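Long-range contact in lipolytic protein G-D-S-L family (Chitinophaga pinensis, PDB 4Q7Q), which is of unknown function but probably hydrolyses ester bonds, as a lipase or related GDSL-type esterase: residues L6-D20 with N43-T55. Numbering follows the deposited sequence.
Sequences LTWVAIGDSITYLND and NLKYINQGHNGWT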
# COMPACT_ATOMS: atom_id res chain seq x y z
N LEU A 6 -14.86 5.63 17.89
CA LEU A 6 -15.11 4.62 16.87
C LEU A 6 -13.91 3.70 16.74
O LEU A 6 -12.76 4.16 16.66
CB LEU A 6 -15.41 5.28 15.52
CG LEU A 6 -16.65 6.16 15.44
CD1 LEU A 6 -16.71 6.86 14.08
CD2 LEU A 6 -17.91 5.35 15.69
N THR A 7 -14.17 2.40 16.71
CA THR A 7 -13.12 1.42 16.48
C THR A 7 -12.93 1.25 14.98
O THR A 7 -13.88 0.98 14.25
CB THR A 7 -13.46 0.07 17.14
OG1 THR A 7 -13.51 0.23 18.56
CG2 THR A 7 -12.42 -0.98 16.78
N TRP A 8 -11.69 1.42 14.54
CA TRP A 8 -11.33 1.37 13.13
C TRP A 8 -10.32 0.26 12.89
O TRP A 8 -9.19 0.34 13.38
CB TRP A 8 -10.74 2.71 12.69
CG TRP A 8 -9.95 2.70 11.41
CD1 TRP A 8 -10.21 1.97 10.28
CD2 TRP A 8 -8.76 3.44 11.14
NE1 TRP A 8 -9.26 2.23 9.32
CE2 TRP A 8 -8.36 3.13 9.82
CE3 TRP A 8 -7.99 4.35 11.88
CZ2 TRP A 8 -7.22 3.68 9.24
CZ3 TRP A 8 -6.87 4.90 11.30
CH2 TRP A 8 -6.49 4.57 9.99
N VAL A 9 -10.72 -0.76 12.14
CA VAL A 9 -9.83 -1.84 11.76
C VAL A 9 -9.20 -1.50 10.41
O VAL A 9 -9.91 -1.32 9.41
CB VAL A 9 -10.56 -3.20 11.69
CG1 VAL A 9 -9.66 -4.27 11.09
CG2 VAL A 9 -11.03 -3.60 13.07
N ALA A 10 -7.88 -1.38 10.39
CA ALA A 10 -7.15 -1.08 9.17
C ALA A 10 -6.55 -2.36 8.62
O ALA A 10 -5.57 -2.87 9.16
CB ALA A 10 -6.06 -0.04 9.44
N ILE A 11 -7.14 -2.88 7.55
CA ILE A 11 -6.66 -4.10 6.91
C ILE A 11 -5.68 -3.69 5.83
O ILE A 11 -5.95 -2.77 5.04
CB ILE A 11 -7.84 -4.90 6.31
CG1 ILE A 11 -8.79 -5.33 7.42
CG2 ILE A 11 -7.34 -6.12 5.51
CD1 ILE A 11 -10.06 -5.95 6.94
N GLY A 12 -4.54 -4.36 5.77
CA GLY A 12 -3.57 -3.99 4.77
C GLY A 12 -2.36 -4.88 4.72
O GLY A 12 -2.35 -5.99 5.28
N ASP A 13 -1.34 -4.39 4.02
CA ASP A 13 -0.07 -5.10 3.85
C ASP A 13 1.02 -4.36 4.66
O ASP A 13 0.72 -3.80 5.71
CB ASP A 13 0.29 -5.21 2.37
CG ASP A 13 0.17 -3.88 1.63
OD1 ASP A 13 0.49 -2.83 2.23
OD2 ASP A 13 -0.25 -3.88 0.44
N SER A 14 2.26 -4.34 4.17
CA SER A 14 3.34 -3.71 4.93
C SER A 14 3.11 -2.22 5.14
O SER A 14 3.51 -1.67 6.15
CB SER A 14 4.69 -3.92 4.24
OG SER A 14 4.62 -3.54 2.89
N ILE A 15 2.50 -1.55 4.17
CA ILE A 15 2.27 -0.12 4.30
C ILE A 15 1.43 0.21 5.56
O ILE A 15 1.63 1.24 6.20
CB ILE A 15 1.69 0.46 3.00
CG1 ILE A 15 2.75 0.33 1.90
CG2 ILE A 15 1.27 1.91 3.17
CD1 ILE A 15 2.25 0.62 0.50
N THR A 16 0.55 -0.72 5.93
CA THR A 16 -0.27 -0.61 7.13
C THR A 16 0.47 -1.17 8.34
O THR A 16 0.54 -0.53 9.39
CB THR A 16 -1.60 -1.36 6.93
OG1 THR A 16 -2.29 -0.74 5.83
CG2 THR A 16 -2.46 -1.31 8.18
N TYR A 17 1.01 -2.37 8.18
CA TYR A 17 1.79 -3.04 9.22
C TYR A 17 2.85 -2.14 9.86
O TYR A 17 2.98 -2.09 11.10
CB TYR A 17 2.47 -4.27 8.61
CG TYR A 17 3.49 -4.95 9.50
CD1 TYR A 17 3.10 -5.94 10.40
CD2 TYR A 17 4.84 -4.63 9.41
CE1 TYR A 17 4.03 -6.58 11.20
CE2 TYR A 17 5.78 -5.26 10.20
CZ TYR A 17 5.37 -6.24 11.10
OH TYR A 17 6.30 -6.86 11.89
N LEU A 18 3.59 -1.41 9.03
CA LEU A 18 4.75 -0.66 9.48
C LEU A 18 4.41 0.51 10.40
O LEU A 18 5.30 1.05 11.05
CB LEU A 18 5.55 -0.15 8.28
CG LEU A 18 6.31 -1.24 7.52
CD1 LEU A 18 6.81 -0.74 6.15
CD2 LEU A 18 7.44 -1.81 8.37
N ASN A 19 3.13 0.89 10.46
CA ASN A 19 2.70 1.95 11.37
C ASN A 19 3.17 1.69 12.80
O ASN A 19 3.50 2.62 13.54
CB ASN A 19 1.18 2.10 11.35
CG ASN A 19 0.70 3.25 12.21
OD1 ASN A 19 0.67 4.40 11.76
ND2 ASN A 19 0.31 2.96 13.44
N ASP A 20 3.21 0.42 13.18
CA ASP A 20 3.52 0.05 14.55
C ASP A 20 4.84 -0.71 14.69
O ASP A 20 5.12 -1.29 15.74
CB ASP A 20 2.36 -0.71 15.17
CG ASP A 20 1.13 0.16 15.28
OD1 ASP A 20 0.38 0.26 14.29
OD2 ASP A 20 0.93 0.77 16.36
N ASN A 43 -10.96 10.67 17.67
CA ASN A 43 -11.97 9.71 18.10
C ASN A 43 -11.86 8.36 17.39
O ASN A 43 -12.57 7.41 17.74
CB ASN A 43 -13.37 10.28 17.91
CG ASN A 43 -13.65 10.64 16.46
OD1 ASN A 43 -12.87 11.36 15.83
ND2 ASN A 43 -14.75 10.14 15.93
N LEU A 44 -11.00 8.28 16.38
CA LEU A 44 -10.82 7.05 15.62
C LEU A 44 -9.72 6.21 16.25
O LEU A 44 -8.56 6.63 16.30
CB LEU A 44 -10.50 7.36 14.15
CG LEU A 44 -11.66 7.52 13.17
CD1 LEU A 44 -12.31 6.17 12.85
CD2 LEU A 44 -12.70 8.50 13.68
N LYS A 45 -10.09 5.04 16.75
CA LYS A 45 -9.17 4.18 17.47
C LYS A 45 -8.75 3.01 16.60
O LYS A 45 -9.53 2.08 16.38
CB LYS A 45 -9.84 3.66 18.74
CG LYS A 45 -10.39 4.76 19.62
CD LYS A 45 -9.28 5.65 20.18
CE LYS A 45 -9.85 6.72 21.09
NZ LYS A 45 -8.77 7.46 21.79
N TYR A 46 -7.52 3.05 16.09
CA TYR A 46 -7.10 2.06 15.11
C TYR A 46 -6.74 0.70 15.68
O TYR A 46 -6.24 0.57 16.80
CB TYR A 46 -5.97 2.59 14.21
CG TYR A 46 -4.57 2.62 14.81
CD1 TYR A 46 -3.81 1.46 14.94
CD2 TYR A 46 -3.99 3.82 15.19
CE1 TYR A 46 -2.53 1.49 15.48
CE2 TYR A 46 -2.70 3.87 15.71
CZ TYR A 46 -1.98 2.70 15.86
OH TYR A 46 -0.70 2.75 16.38
N ILE A 47 -7.01 -0.31 14.87
CA ILE A 47 -6.51 -1.65 15.09
C ILE A 47 -5.72 -2.00 13.85
O ILE A 47 -6.24 -1.94 12.73
CB ILE A 47 -7.65 -2.63 15.31
CG1 ILE A 47 -8.32 -2.33 16.65
CG2 ILE A 47 -7.15 -4.07 15.26
CD1 ILE A 47 -9.55 -3.15 16.90
N ASN A 48 -4.45 -2.34 14.04
CA ASN A 48 -3.56 -2.63 12.93
C ASN A 48 -3.71 -4.07 12.44
O ASN A 48 -3.19 -5.01 13.05
CB ASN A 48 -2.12 -2.35 13.35
CG ASN A 48 -1.14 -2.40 12.19
OD1 ASN A 48 -1.34 -3.15 11.24
ND2 ASN A 48 -0.08 -1.60 12.27
N GLN A 49 -4.43 -4.22 11.34
CA GLN A 49 -4.55 -5.52 10.67
C GLN A 49 -3.79 -5.49 9.34
O GLN A 49 -4.23 -6.01 8.32
CB GLN A 49 -6.02 -5.93 10.51
CG GLN A 49 -6.61 -6.51 11.78
CD GLN A 49 -6.26 -7.98 11.95
OE1 GLN A 49 -5.54 -8.56 11.13
NE2 GLN A 49 -6.79 -8.59 13.01
N GLY A 50 -2.62 -4.86 9.38
CA GLY A 50 -1.69 -4.89 8.27
C GLY A 50 -0.80 -6.09 8.44
O GLY A 50 -0.26 -6.34 9.53
N HIS A 51 -0.64 -6.85 7.37
CA HIS A 51 0.18 -8.05 7.39
C HIS A 51 1.34 -7.91 6.42
O HIS A 51 1.15 -7.74 5.22
CB HIS A 51 -0.68 -9.28 7.10
CG HIS A 51 -1.71 -9.51 8.15
ND1 HIS A 51 -1.54 -10.41 9.17
CD2 HIS A 51 -2.90 -8.90 8.37
CE1 HIS A 51 -2.59 -10.37 9.97
NE2 HIS A 51 -3.43 -9.46 9.51
N ASN A 52 2.54 -7.97 6.98
CA ASN A 52 3.76 -7.64 6.26
C ASN A 52 3.97 -8.59 5.09
O ASN A 52 4.09 -9.79 5.27
CB ASN A 52 4.95 -7.69 7.22
CG ASN A 52 6.20 -7.04 6.63
OD1 ASN A 52 6.14 -6.42 5.58
ND2 ASN A 52 7.32 -7.18 7.32
N GLY A 53 3.97 -8.04 3.88
CA GLY A 53 4.24 -8.82 2.69
C GLY A 53 3.05 -9.52 2.07
O GLY A 53 3.21 -10.19 1.07
N TRP A 54 1.87 -9.39 2.67
CA TRP A 54 0.73 -10.17 2.20
C TRP A 54 0.04 -9.57 0.98
O TRP A 54 -0.03 -8.35 0.80
CB TRP A 54 -0.31 -10.37 3.30
CG TRP A 54 0.07 -11.32 4.39
CD1 TRP A 54 1.32 -11.57 4.89
CD2 TRP A 54 -0.84 -12.12 5.16
NE1 TRP A 54 1.24 -12.49 5.92
CE2 TRP A 54 -0.08 -12.84 6.10
CE3 TRP A 54 -2.22 -12.30 5.13
CZ2 TRP A 54 -0.65 -13.72 7.01
CZ3 TRP A 54 -2.79 -13.18 6.04
CH2 TRP A 54 -2.01 -13.89 6.95
N THR A 55 -0.54 -10.45 0.18
CA THR A 55 -1.41 -10.05 -0.92
C THR A 55 -2.86 -10.02 -0.43
O THR A 55 -3.18 -10.53 0.65
CB THR A 55 -1.32 -11.05 -2.07
OG1 THR A 55 -1.78 -12.32 -1.61
CG2 THR A 55 0.12 -11.17 -2.57
O HOH W 1 -0.90 -6.01 -1.03
O HOH W 2 3.90 -5.77 1.89
O HOH W 3 7.37 -8.79 9.94
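N48 reaches from edge strand 44-50 to the helical turn that follows strand 6-12. Its CB lies 3.7 Å from D20 OD1, and CG, anti to the backbone N (chi1 -171°), carries the amide to the carbonyl ends of that turn. OD1 turns back to accept from G50 N, closing an Asx turn, while ND2 gives D20 OD1 a nearly straight 2.8 Å bond in its own amide plane and weak bonds to T16 O and Y17 O. An asparagine suits the place because one flat group both accepts and donates; a leucine here would probably cost D20 OD1 one of its two donors and leave G50 N without its side-chain acceptor. N19 ND2 meets D20 OD1 from the opposite face, and Y46 OH donates to the syn lone pair of D20 OD2 at 2.6 Å. The two strands themselves pair in parallel within the five-stranded sheet of the SGNH-hydrolase fold, whose first strand leads into S14, the probable nucleophile, hydrogen-bonded to H238. A side chain on G50 would collide with Y17 N and T16 CB, hence glycine. Beyond it, N52 CB sits over the centre of the Y17 ring, 3.8 Å from its centroid, as G50 O meets the ring edge.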